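Local coordinates for novel protein similar to vertebrate potassium voltage-gated channel, subfamily H (Eag-related) family (Danio rerio, PDB 3UKN) that probably forms, as a tetramer, the pore of a voltage-gated delayed rectifier potassium channel, of which this chain is the C-linker and cyclic nucleotide-binding homology domain, at residues E56-F61 / L94-K99. Residues are numbered along the deposited sequence; the frame is centred on the assembly and turned at random.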
loop_
_atom_site.group_PDB
_atom_site.type_symbol
_atom_site.label_atom_id
_atom_site.label_comp_id
_atom_site.label_asym_id
_atom_site.label_seq_id
_atom_site.Cartn_x
_atom_site.Cartn_y
_atom_site.Cartn_z
ATOM N N GLU B 56 1.003 -2.918 -6.446
ATOM C CA GLU B 56 0.939 -3.974 -7.447
ATOM C C GLU B 56 1.223 -3.329 -8.794
ATOM O O GLU B 56 0.315 -2.776 -9.436
ATOM C CB GLU B 56 -0.455 -4.630 -7.426
ATOM C CG GLU B 56 -0.563 -6.032 -8.035
ATOM C CD GLU B 56 -1.998 -6.601 -8.010
ATOM O OE1 GLU B 56 -2.645 -6.539 -6.932
ATOM O OE2 GLU B 56 -2.473 -7.116 -9.065
ATOM N N LEU B 57 2.484 -3.394 -9.221
ATOM C CA LEU B 57 2.946 -2.655 -10.406
ATOM C C LEU B 57 2.388 -3.204 -11.697
ATOM O O LEU B 57 2.351 -2.505 -12.704
ATOM C CB LEU B 57 4.475 -2.668 -10.509
ATOM C CG LEU B 57 5.322 -1.655 -9.733
ATOM C CD1 LEU B 57 6.744 -2.185 -9.611
ATOM C CD2 LEU B 57 5.303 -0.252 -10.386
ATOM N N LEU B 58 1.953 -4.459 -11.669
ATOM C CA LEU B 58 1.659 -5.182 -12.910
ATOM C C LEU B 58 0.171 -5.372 -13.121
ATOM O O LEU B 58 -0.250 -5.919 -14.142
ATOM C CB LEU B 58 2.361 -6.542 -12.914
ATOM C CG LEU B 58 3.833 -6.511 -12.510
ATOM C CD1 LEU B 58 4.387 -7.907 -12.470
ATOM C CD2 LEU B 58 4.670 -5.611 -13.437
ATOM N N LYS B 59 -0.614 -4.911 -12.152
ATOM C CA LYS B 59 -2.064 -5.075 -12.170
ATOM C C LYS B 59 -2.761 -4.587 -13.444
ATOM O O LYS B 59 -3.713 -5.214 -13.908
ATOM C CB LYS B 59 -2.696 -4.384 -10.962
ATOM C CG LYS B 59 -4.215 -4.442 -10.976
ATOM C CD LYS B 59 -4.801 -4.137 -9.597
ATOM C CE LYS B 59 -6.180 -4.773 -9.425
ATOM N NZ LYS B 59 -6.518 -4.913 -7.981
ATOM N N ASP B 60 -2.298 -3.467 -13.990
ATOM C CA ASP B 60 -2.945 -2.855 -15.151
ATOM C C ASP B 60 -2.371 -3.319 -16.487
ATOM O O ASP B 60 -2.848 -2.934 -17.550
ATOM C CB ASP B 60 -2.884 -1.335 -15.045
ATOM C CG ASP B 60 -3.723 -0.806 -13.905
ATOM O OD1 ASP B 60 -3.253 0.106 -13.187
ATOM O OD2 ASP B 60 -4.852 -1.314 -13.718
ATOM N N PHE B 61 -1.339 -4.144 -16.424
ATOM C CA PHE B 61 -0.723 -4.679 -17.622
ATOM C C PHE B 61 -1.659 -5.694 -18.278
ATOM O O PHE B 61 -2.433 -6.370 -17.594
ATOM C CB PHE B 61 0.608 -5.349 -17.276
ATOM C CG PHE B 61 1.733 -4.386 -17.042
ATOM C CD1 PHE B 61 1.480 -3.060 -16.722
ATOM C CD2 PHE B 61 3.047 -4.804 -17.151
ATOM C CE1 PHE B 61 2.525 -2.162 -16.508
ATOM C CE2 PHE B 61 4.094 -3.919 -16.944
ATOM C CZ PHE B 61 3.837 -2.594 -16.627
ATOM N N LEU B 94 -0.432 -15.662 -8.872
ATOM C CA LEU B 94 0.249 -15.643 -7.589
ATOM C C LEU B 94 1.683 -15.177 -7.702
ATOM O O LEU B 94 2.193 -14.456 -6.841
ATOM C CB LEU B 94 0.219 -17.031 -6.929
ATOM C CG LEU B 94 -1.122 -17.476 -6.341
ATOM C CD1 LEU B 94 -1.028 -18.881 -5.715
ATOM C CD2 LEU B 94 -1.583 -16.469 -5.309
ATOM N N SER B 95 2.357 -15.611 -8.745
ATOM C CA SER B 95 3.785 -15.337 -8.834
ATOM C C SER B 95 4.014 -13.859 -9.072
ATOM O O SER B 95 5.063 -13.331 -8.709
ATOM C CB SER B 95 4.455 -16.153 -9.957
ATOM O OG SER B 95 4.108 -15.616 -11.209
ATOM N N LEU B 96 3.034 -13.198 -9.684
ATOM C CA LEU B 96 3.158 -11.771 -9.978
ATOM C C LEU B 96 2.919 -10.831 -8.772
ATOM O O LEU B 96 3.204 -9.639 -8.863
ATOM C CB LEU B 96 2.251 -11.387 -11.154
ATOM C CG LEU B 96 2.562 -12.031 -12.509
ATOM C CD1 LEU B 96 1.416 -11.832 -13.499
ATOM C CD2 LEU B 96 3.879 -11.511 -13.074
ATOM N N ILE B 97 2.396 -11.357 -7.661
ATOM C CA ILE B 97 2.139 -10.539 -6.466
ATOM C C ILE B 97 3.049 -10.941 -5.299
ATOM O O ILE B 97 2.840 -10.528 -4.161
ATOM C CB ILE B 97 0.635 -10.581 -5.987
ATOM C CG1 ILE B 97 0.236 -11.995 -5.513
ATOM C CG2 ILE B 97 -0.321 -10.030 -7.072
ATOM C CD1 ILE B 97 -1.188 -12.103 -4.926
ATOM N N ILE B 98 4.066 -11.744 -5.587
ATOM C CA ILE B 98 5.004 -12.166 -4.554
ATOM C C ILE B 98 6.092 -11.107 -4.366
ATOM O O ILE B 98 6.653 -10.614 -5.335
ATOM C CB ILE B 98 5.666 -13.541 -4.907
ATOM C CG1 ILE B 98 4.638 -14.667 -4.855
ATOM C CG2 ILE B 98 6.828 -13.842 -3.979
ATOM C CD1 ILE B 98 5.214 -15.997 -5.199
ATOM N N LYS B 99 6.391 -10.771 -3.118
ATOM C CA LYS B 99 7.376 -9.742 -2.793
ATOM C C LYS B 99 8.487 -10.370 -1.985
ATOM O O LYS B 99 8.362 -11.507 -1.525
ATOM C CB LYS B 99 6.748 -8.655 -1.916
ATOM C CG LYS B 99 5.419 -8.126 -2.406
ATOM C CD LYS B 99 5.642 -6.975 -3.351
ATOM C CE LYS B 99 4.317 -6.358 -3.769
ATOM N NZ LYS B 99 4.559 -5.251 -4.736
HETATM O O HOH W 1 1.954 -6.835 -9.633
#
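Glu-56 opens the contact by laying the flat end of its side chain against the methyl branch of Ile-97, where the loop before helix 63-71, probably part of the C-linker, meets helix 88-96, which leads into the beta roll of the cyclic nucleotide-binding homology domain. A first torsion of -159° turns Glu-56 CG away from the backbone N, and the stretched chain carries the carboxylate across until CD lies 3.9 Å from Ile-97 CG2. The methyl sits over the flat face of the carboxylate, in van der Waals packing.

Two overlapping type I beta turns, Glu-56 to Lys-59 and Leu-58 to Phe-61, then fold the loop. Of the residues that touch across the contact, Leu-58 is the buried one. It points toward Leu-96, the two leucine side chains running nearly perpendicular, while Leu-21 of the second subunit packs on it too and Arg-66 hydrogen-bonds its carbonyl.

The example illustrates how segments 56-61 and 94-99 can meet with no direct hydrogen bond between them, although Lys-99 NZ is held just beyond by Ser-55 O and Asp-53. One water joins the two backbones, accepting from Leu-58 N at 3.1 Å and donating to Leu-96 O at 3.2 Å. Beside this bridge the leucines touch through single methyls, with Leu-58 CD1 lying 3.7 Å from Leu-96 CD2.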